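Local atomic coordinates of response regulator receiver domain protein (CheY) (Rhodospirillum rubrum, PDB entry 3HEB), a protein that probably acts as a phosphorylation-controlled switch in two-component signalling, accepting a phosphoryl group from a partner histidine kinase. Residues 5-10 and 31-36; 73-78 and 108-113. All coordinates share one frame; numbering follows the deposited sequence.

Contact 1. Residues 5-10 and 31-36; sequences VTIVMI and NEIIAF
I7 and M9 each tie their backbone to both neighbours of the residue they face: I7 N to E32 O, I34 N to I7 O, M9 N to I34 O and F36 N to M9 O, all 2.9 to 3.0 Å, the ladder of a parallel pair. The strand axes approach to 4.8 Å and run 18° from parallel. Packing is close on both faces around the buried I7, V8 and M9. On one, CB of I7 meets CG1 of I33 at 3.8 Å, and M9, bent at its last torsion (chi3 66°), turns CE onto CB of A35. On the other, V8 splits its methyls: CG2 lies beside CG2 of I34, while CG1 touches the edge of the F36 ring, in plane, 3.8 Å from CE2. V5 and E32, by contrast, face solvent. There N31 sends its amide across, ND2 to V5 O at 3.0 Å and nearly straight (167°). E32, bent at chi2, lays its CG against CG2 of T6 and carries its carboxylate on toward V5. Without the amide, as with an alanine here, V5 O is likely to lose this donor and the chain end to be freer to move. The two strands and helix 14-26 between them make the first beta-alpha-beta unit of the receiver fold, with strand 33-36 outermost within the chain. Strand 61-65 bonds the other side of 6-10; helix 39-47 packs on V8, I10 and F36, whereas A17 and I20 of helix 14-26 lie against M9, and F136 of helix 122-136 against I7.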
ATOM      1  N   VAL A   5      -7.386   0.904  15.628  1.00 17.60           N
ATOM      2  CA  VAL A   5      -6.610   0.215  14.551  1.00 16.62           C
ATOM      3  C   VAL A   5      -5.564  -0.724  15.154  1.00 17.27           C
ATOM      4  O   VAL A   5      -4.686  -0.304  15.911  1.00 18.09           O
ATOM      5  CB  VAL A   5      -5.905   1.236  13.636  1.00 16.56           C
ATOM      6  CG1 VAL A   5      -5.252   0.517  12.450  1.00 16.92           C
ATOM      7  CG2 VAL A   5      -6.902   2.276  13.154  1.00 15.01           C
ATOM      8  N   THR A   6      -5.665  -2.003  14.820  1.00 17.11           N
ATOM      9  CA  THR A   6      -4.740  -2.997  15.345  1.00 17.82           C
ATOM     10  C   THR A   6      -3.717  -3.445  14.305  1.00 17.10           C
ATOM     11  O   THR A   6      -4.063  -3.707  13.145  1.00 17.24           O
ATOM     12  CB  THR A   6      -5.486  -4.255  15.810  1.00 19.37           C
ATOM     13  OG1 THR A   6      -6.205  -4.808  14.701  1.00 25.57           O
ATOM     14  CG2 THR A   6      -6.462  -3.934  16.905  1.00 21.18           C
ATOM     15  N   ILE A   7      -2.459  -3.528  14.717  1.00 12.71           N
ATOM     16  CA  ILE A   7      -1.407  -3.997  13.825  1.00 13.11           C
ATOM     17  C   ILE A   7      -1.189  -5.471  14.141  1.00 11.88           C
ATOM     18  O   ILE A   7      -0.881  -5.820  15.279  1.00 11.97           O
ATOM     19  CB  ILE A   7      -0.096  -3.229  14.048  1.00 14.51           C
ATOM     20  CG1 ILE A   7      -0.310  -1.750  13.709  1.00 10.57           C
ATOM     21  CG2 ILE A   7       1.003  -3.829  13.196  1.00 12.39           C
ATOM     22  CD1 ILE A   7       0.863  -0.872  14.010  1.00 11.99           C
ATOM     23  N   VAL A   8      -1.389  -6.335  13.149  1.00 10.01           N
ATOM     24  CA  VAL A   8      -1.198  -7.766  13.347  1.00 10.95           C
ATOM     25  C   VAL A   8       0.134  -8.169  12.731  1.00 11.86           C
ATOM     26  O   VAL A   8       0.280  -8.172  11.512  1.00 14.28           O
ATOM     27  CB  VAL A   8      -2.327  -8.589  12.683  1.00 12.11           C
ATOM     28  CG1 VAL A   8      -2.059 -10.071  12.879  1.00 13.87           C
ATOM     29  CG2 VAL A   8      -3.676  -8.226  13.280  1.00  8.65           C
HETATM   30  N   MSE A   9       1.109  -8.496  13.572  1.00 12.61           N
HETATM   31  CA  MSE A   9       2.427  -8.885  13.081  1.00 13.91           C
HETATM   32  C   MSE A   9       2.583 -10.405  12.986  1.00 14.27           C
HETATM   33  O   MSE A   9       2.536 -11.111  13.996  1.00 13.73           O
HETATM   34  CB  MSE A   9       3.518  -8.291  13.984  1.00 12.42           C
HETATM   35  CG  MSE A   9       4.949  -8.664  13.608  1.00 12.19           C
HETATM   36 SE   MSE A   9       6.195  -7.741  14.562  1.00  4.11          SE
HETATM   37  CE  MSE A   9       5.883  -8.371  16.194  1.00  9.63           C
ATOM     38  N   ILE A  10       2.744 -10.897  11.760  1.00 14.90           N
ATOM     39  CA  ILE A  10       2.928 -12.326  11.510  1.00 15.07           C
ATOM     40  C   ILE A  10       4.399 -12.558  11.125  1.00 16.68           C
ATOM     41  O   ILE A  10       4.797 -12.456   9.959  1.00 16.95           O
ATOM     42  CB  ILE A  10       1.990 -12.820  10.381  1.00 13.28           C
ATOM     43  CG1 ILE A  10       0.535 -12.460  10.722  1.00 11.33           C
ATOM     44  CG2 ILE A  10       2.139 -14.337  10.201  1.00 11.00           C
ATOM     45  CD1 ILE A  10      -0.458 -12.761   9.602  1.00  5.22           C
ATOM     46  N   ASN A  31      -0.234   2.038  18.701  1.00 20.47           N
ATOM     47  CA  ASN A  31      -1.289   1.072  18.410  1.00 21.14           C
ATOM     48  C   ASN A  31      -1.020  -0.331  18.952  1.00 21.88           C
ATOM     49  O   ASN A  31       0.127  -0.775  19.057  1.00 20.16           O
ATOM     50  CB  ASN A  31      -1.536   0.980  16.898  1.00 21.64           C
ATOM     51  CG  ASN A  31      -2.017   2.290  16.306  1.00 22.34           C
ATOM     52  OD1 ASN A  31      -1.263   3.262  16.223  1.00 24.03           O
ATOM     53  ND2 ASN A  31      -3.286   2.328  15.900  1.00 20.97           N
ATOM     54  N   GLU A  32      -2.100  -1.021  19.306  1.00 22.30           N
ATOM     55  CA  GLU A  32      -2.002  -2.379  19.808  1.00 23.03           C
ATOM     56  C   GLU A  32      -1.392  -3.237  18.708  1.00 22.74           C
ATOM     57  O   GLU A  32      -1.757  -3.116  17.537  1.00 20.71           O
ATOM     58  CB  GLU A  32      -3.393  -2.914  20.156  1.00 26.01           C
ATOM     59  CG  GLU A  32      -4.435  -2.676  19.049  1.00 31.75           C
ATOM     60  CD  GLU A  32      -5.265  -1.394  19.243  1.00 34.77           C
ATOM     61  OE1 GLU A  32      -6.239  -1.434  20.040  1.00 36.00           O
ATOM     62  OE2 GLU A  32      -4.947  -0.355  18.606  1.00 31.44           O
ATOM     63  N   ILE A  33      -0.447  -4.089  19.087  1.00 21.23           N
ATOM     64  CA  ILE A  33       0.191  -4.986  18.143  1.00 19.77           C
ATOM     65  C   ILE A  33       0.025  -6.385  18.689  1.00 20.33           C
ATOM     66  O   ILE A  33       0.488  -6.675  19.793  1.00 19.39           O
ATOM     67  CB  ILE A  33       1.697  -4.728  18.022  1.00 20.78           C
ATOM     68  CG1 ILE A  33       1.949  -3.412  17.292  1.00 20.05           C
ATOM     69  CG2 ILE A  33       2.358  -5.889  17.286  1.00 19.03           C
ATOM     70  CD1 ILE A  33       3.400  -2.974  17.334  1.00 21.19           C
ATOM     71  N   ILE A  34      -0.654  -7.242  17.933  1.00 20.40           N
ATOM     72  CA  ILE A  34      -0.835  -8.623  18.348  1.00 20.59           C
ATOM     73  C   ILE A  34       0.054  -9.453  17.415  1.00 20.12           C
ATOM     74  O   ILE A  34      -0.108  -9.432  16.189  1.00 19.25           O
ATOM     75  CB  ILE A  34      -2.326  -9.050  18.280  1.00 20.90           C
ATOM     76  CG1 ILE A  34      -2.470 -10.491  18.766  1.00 21.40           C
ATOM     77  CG2 ILE A  34      -2.861  -8.916  16.882  1.00 23.16           C
ATOM     78  CD1 ILE A  34      -3.893 -10.903  19.016  1.00 22.22           C
ATOM     79  N   ALA A  35       1.020 -10.147  18.016  1.00 18.16           N
ATOM     80  CA  ALA A  35       1.995 -10.947  17.281  1.00 16.94           C
ATOM     81  C   ALA A  35       1.722 -12.449  17.224  1.00 15.65           C
ATOM     82  O   ALA A  35       1.253 -13.049  18.186  1.00 14.96           O
ATOM     83  CB  ALA A  35       3.375 -10.709  17.870  1.00 16.52           C
ATOM     84  N   PHE A  36       2.030 -13.048  16.080  1.00 14.73           N
ATOM     85  CA  PHE A  36       1.861 -14.482  15.885  1.00 15.92           C
ATOM     86  C   PHE A  36       3.152 -14.999  15.265  1.00 17.14           C
ATOM     87  O   PHE A  36       3.638 -14.435  14.281  1.00 17.88           O
ATOM     88  CB  PHE A  36       0.679 -14.774  14.951  1.00 15.00           C
ATOM     89  CG  PHE A  36      -0.642 -14.326  15.495  1.00 13.65           C
ATOM     90  CD1 PHE A  36      -1.179 -14.921  16.635  1.00 14.75           C
ATOM     91  CD2 PHE A  36      -1.325 -13.271  14.904  1.00 13.00           C
ATOM     92  CE1 PHE A  36      -2.374 -14.465  17.183  1.00 12.38           C
ATOM     93  CE2 PHE A  36      -2.520 -12.805  15.440  1.00 13.02           C
ATOM     94  CZ  PHE A  36      -3.047 -13.402  16.584  1.00 14.13           C
TER

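Contact 2. Residues 73-78 and 108-113; sequences TGIDIL and YDLGAN
I75 and L78, one helical turn apart, are the residues through which 73-78 meets the end of helix 101-109. The helix begins after T73, and I75 is the first to touch. Its CG2 branch, placed opposite the backbone N by a chi1 of -82°, reaches CD2 of L110 at 3.5 Å, the two side chains crossing at about a right angle. L78 then carries the larger share, with CG swung away from its own backbone N (chi1 -162°) and the two methyls divided between partners. CD1 rests on CB of L110 at 3.6 Å and on CB of A112 at 4.0 Å; CD2 lies over the backbone that follows, 3.5 Å from L110 O and 3.7 Å from A112 N. No hydrogen bond crosses the contact, which is wholly apolar in its side chains. The turn that L78 meets is a Schellman motif: G111, the first residue to leave helical backbone angles, has positive phi (109°), and its N bonds to Y108 O at 2.8 Å. At these angles the absence of a CB keeps the carbonyl O of L110 clear, which accounts for glycine here. D109, in the last turn before it, forms a salt bridge with R89 of the second subunit. The contact thus joins the N-terminal half of helix 74-83 to the turn between helix 101-109 and strand 114-117. C107 of helix 101-109 also packs on I75, L78 and A112, and I94 of strand 92-96 touches A112.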
ATOM      1  N   THR A  73       3.248 -21.027   4.220  1.00 18.71           N
ATOM      2  CA  THR A  73       3.879 -19.908   3.542  1.00 19.44           C
ATOM      3  C   THR A  73       2.918 -18.745   3.662  1.00 18.29           C
ATOM      4  O   THR A  73       1.709 -18.915   3.525  1.00 19.04           O
ATOM      5  CB  THR A  73       4.134 -20.178   2.047  1.00 20.93           C
ATOM      6  OG1 THR A  73       4.711 -18.998   1.457  1.00 23.66           O
ATOM      7  CG2 THR A  73       2.835 -20.538   1.331  1.00 18.16           C
ATOM      8  N   GLY A  74       3.459 -17.565   3.934  1.00 17.09           N
ATOM      9  CA  GLY A  74       2.626 -16.392   4.076  1.00 16.19           C
ATOM     10  C   GLY A  74       1.824 -16.039   2.837  1.00 17.68           C
ATOM     11  O   GLY A  74       0.804 -15.345   2.940  1.00 17.10           O
ATOM     12  N   ILE A  75       2.262 -16.488   1.665  1.00 17.17           N
ATOM     13  CA  ILE A  75       1.515 -16.169   0.455  1.00 19.83           C
ATOM     14  C   ILE A  75       0.094 -16.715   0.559  1.00 20.07           C
ATOM     15  O   ILE A  75      -0.863 -16.058   0.160  1.00 19.20           O
ATOM     16  CB  ILE A  75       2.207 -16.718  -0.816  1.00 21.16           C
ATOM     17  CG1 ILE A  75       3.314 -15.753  -1.242  1.00 23.15           C
ATOM     18  CG2 ILE A  75       1.201 -16.876  -1.957  1.00 23.58           C
ATOM     19  CD1 ILE A  75       4.047 -16.167  -2.500  1.00 24.90           C
ATOM     20  N   ASP A  76      -0.049 -17.911   1.116  1.00 19.61           N
ATOM     21  CA  ASP A  76      -1.378 -18.482   1.250  1.00 19.47           C
ATOM     22  C   ASP A  76      -2.221 -17.760   2.295  1.00 18.55           C
ATOM     23  O   ASP A  76      -3.447 -17.745   2.208  1.00 20.28           O
ATOM     24  CB  ASP A  76      -1.267 -19.972   1.545  1.00 19.82           C
ATOM     25  CG  ASP A  76      -0.755 -20.743   0.346  1.00 18.49           C
ATOM     26  OD1 ASP A  76      -1.358 -20.609  -0.736  1.00 17.22           O
ATOM     27  OD2 ASP A  76       0.242 -21.471   0.474  1.00 19.15           O
ATOM     28  N   ILE A  77      -1.569 -17.151   3.280  1.00 16.38           N
ATOM     29  CA  ILE A  77      -2.298 -16.395   4.288  1.00 15.01           C
ATOM     30  C   ILE A  77      -2.875 -15.188   3.542  1.00 15.01           C
ATOM     31  O   ILE A  77      -4.041 -14.841   3.708  1.00 15.25           O
ATOM     32  CB  ILE A  77      -1.363 -15.908   5.435  1.00 12.02           C
ATOM     33  CG1 ILE A  77      -0.854 -17.109   6.244  1.00 11.99           C
ATOM     34  CG2 ILE A  77      -2.109 -14.938   6.336  1.00  9.32           C
ATOM     35  CD1 ILE A  77       0.024 -16.751   7.426  1.00  8.27           C
ATOM     36  N   LEU A  78      -2.041 -14.581   2.701  1.00 16.15           N
ATOM     37  CA  LEU A  78      -2.398 -13.417   1.887  1.00 16.81           C
ATOM     38  C   LEU A  78      -3.591 -13.751   0.999  1.00 17.19           C
ATOM     39  O   LEU A  78      -4.549 -12.985   0.918  1.00 17.07           O
ATOM     40  CB  LEU A  78      -1.211 -13.023   0.996  1.00 16.35           C
ATOM     41  CG  LEU A  78      -1.082 -11.647   0.327  1.00 18.82           C
ATOM     42  CD1 LEU A  78      -0.138 -11.795  -0.859  1.00 19.87           C
ATOM     43  CD2 LEU A  78      -2.404 -11.116  -0.154  1.00 19.41           C
ATOM     44  N   TYR A 108       1.457  -9.060  -5.138  1.00 14.77           N
ATOM     45  CA  TYR A 108       0.577  -8.004  -5.595  1.00 16.27           C
ATOM     46  C   TYR A 108      -0.616  -8.616  -6.346  1.00 16.11           C
ATOM     47  O   TYR A 108      -1.755  -8.201  -6.146  1.00 17.35           O
ATOM     48  CB  TYR A 108       1.344  -7.016  -6.478  1.00 14.02           C
ATOM     49  CG  TYR A 108       2.225  -6.070  -5.691  1.00 14.63           C
ATOM     50  CD1 TYR A 108       3.618  -6.207  -5.685  1.00 15.33           C
ATOM     51  CD2 TYR A 108       1.667  -5.023  -4.959  1.00 14.11           C
ATOM     52  CE1 TYR A 108       4.432  -5.312  -4.972  1.00 14.97           C
ATOM     53  CE2 TYR A 108       2.466  -4.129  -4.239  1.00 14.23           C
ATOM     54  CZ  TYR A 108       3.846  -4.275  -4.253  1.00 16.05           C
ATOM     55  OH  TYR A 108       4.631  -3.383  -3.558  1.00 15.81           O
ATOM     56  N   ASP A 109      -0.362  -9.607  -7.196  1.00 15.82           N
ATOM     57  CA  ASP A 109      -1.456 -10.237  -7.920  1.00 15.41           C
ATOM     58  C   ASP A 109      -2.411 -10.850  -6.916  1.00 15.78           C
ATOM     59  O   ASP A 109      -3.620 -10.798  -7.110  1.00 16.15           O
ATOM     60  CB  ASP A 109      -0.951 -11.315  -8.882  1.00 17.14           C
ATOM     61  CG  ASP A 109      -0.179 -10.737 -10.060  1.00 19.36           C
ATOM     62  OD1 ASP A 109      -0.309  -9.516 -10.339  1.00 19.42           O
ATOM     63  OD2 ASP A 109       0.548 -11.510 -10.716  1.00 20.15           O
ATOM     64  N   LEU A 110      -1.869 -11.418  -5.840  1.00 16.53           N
ATOM     65  CA  LEU A 110      -2.695 -12.017  -4.791  1.00 17.14           C
ATOM     66  C   LEU A 110      -3.408 -10.970  -3.940  1.00 16.52           C
ATOM     67  O   LEU A 110      -4.234 -11.319  -3.101  1.00 16.72           O
ATOM     68  CB  LEU A 110      -1.860 -12.909  -3.867  1.00 16.68           C
ATOM     69  CG  LEU A 110      -1.780 -14.427  -4.082  1.00 19.53           C
ATOM     70  CD1 LEU A 110      -2.730 -14.876  -5.200  1.00 19.83           C
ATOM     71  CD2 LEU A 110      -0.337 -14.814  -4.383  1.00 18.08           C
ATOM     72  N   GLY A 111      -3.060  -9.697  -4.135  1.00 16.39           N
ATOM     73  CA  GLY A 111      -3.713  -8.623  -3.393  1.00 14.18           C
ATOM     74  C   GLY A 111      -2.961  -7.859  -2.313  1.00 12.86           C
ATOM     75  O   GLY A 111      -3.564  -7.046  -1.610  1.00 14.35           O
ATOM     76  N   ALA A 112      -1.666  -8.096  -2.162  1.00 10.75           N
ATOM     77  CA  ALA A 112      -0.901  -7.380  -1.144  1.00  9.97           C
ATOM     78  C   ALA A 112      -0.926  -5.889  -1.454  1.00 10.96           C
ATOM     79  O   ALA A 112      -0.784  -5.486  -2.609  1.00 11.80           O
ATOM     80  CB  ALA A 112       0.532  -7.876  -1.118  1.00  9.04           C
ATOM     81  N   ASN A 113      -1.112  -5.073  -0.423  1.00  9.22           N
ATOM     82  CA  ASN A 113      -1.151  -3.624  -0.605  1.00 10.03           C
ATOM     83  C   ASN A 113       0.242  -3.065  -0.832  1.00  9.67           C
ATOM     84  O   ASN A 113       0.429  -2.136  -1.612  1.00 11.64           O
ATOM     85  CB  ASN A 113      -1.753  -2.943   0.626  1.00  7.70           C
ATOM     86  CG  ASN A 113      -3.228  -3.266   0.810  1.00  9.72           C
ATOM     87  OD1 ASN A 113      -4.114  -2.470   0.453  1.00  9.49           O
ATOM     88  ND2 ASN A 113      -3.503  -4.446   1.359  1.00  4.46           N
TER

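How the contacts relate
Contacts 1 and 2 lie on opposite sides of the chain's centre, their own centres about 18 Å apart, and follow one another along the sequence. Contact 1 is a strand pair held by backbone bonds at one border of the parallel sheet, whereas contact 2 is an apolar junction between a helix and a helix-ending turn near the other border. They nevertheless meet: CG2 of I10 packs on CD1 of I77 at 4.2 Å, linking strand 6-10 to helix 74-83. The predicted phosphorylation site, D66, follows strand 61-65, the neighbour of 6-10, and precedes helix 74-83; it is unmodified in this structure. Contact 2 also adjoins the second subunit; contact 1 does not.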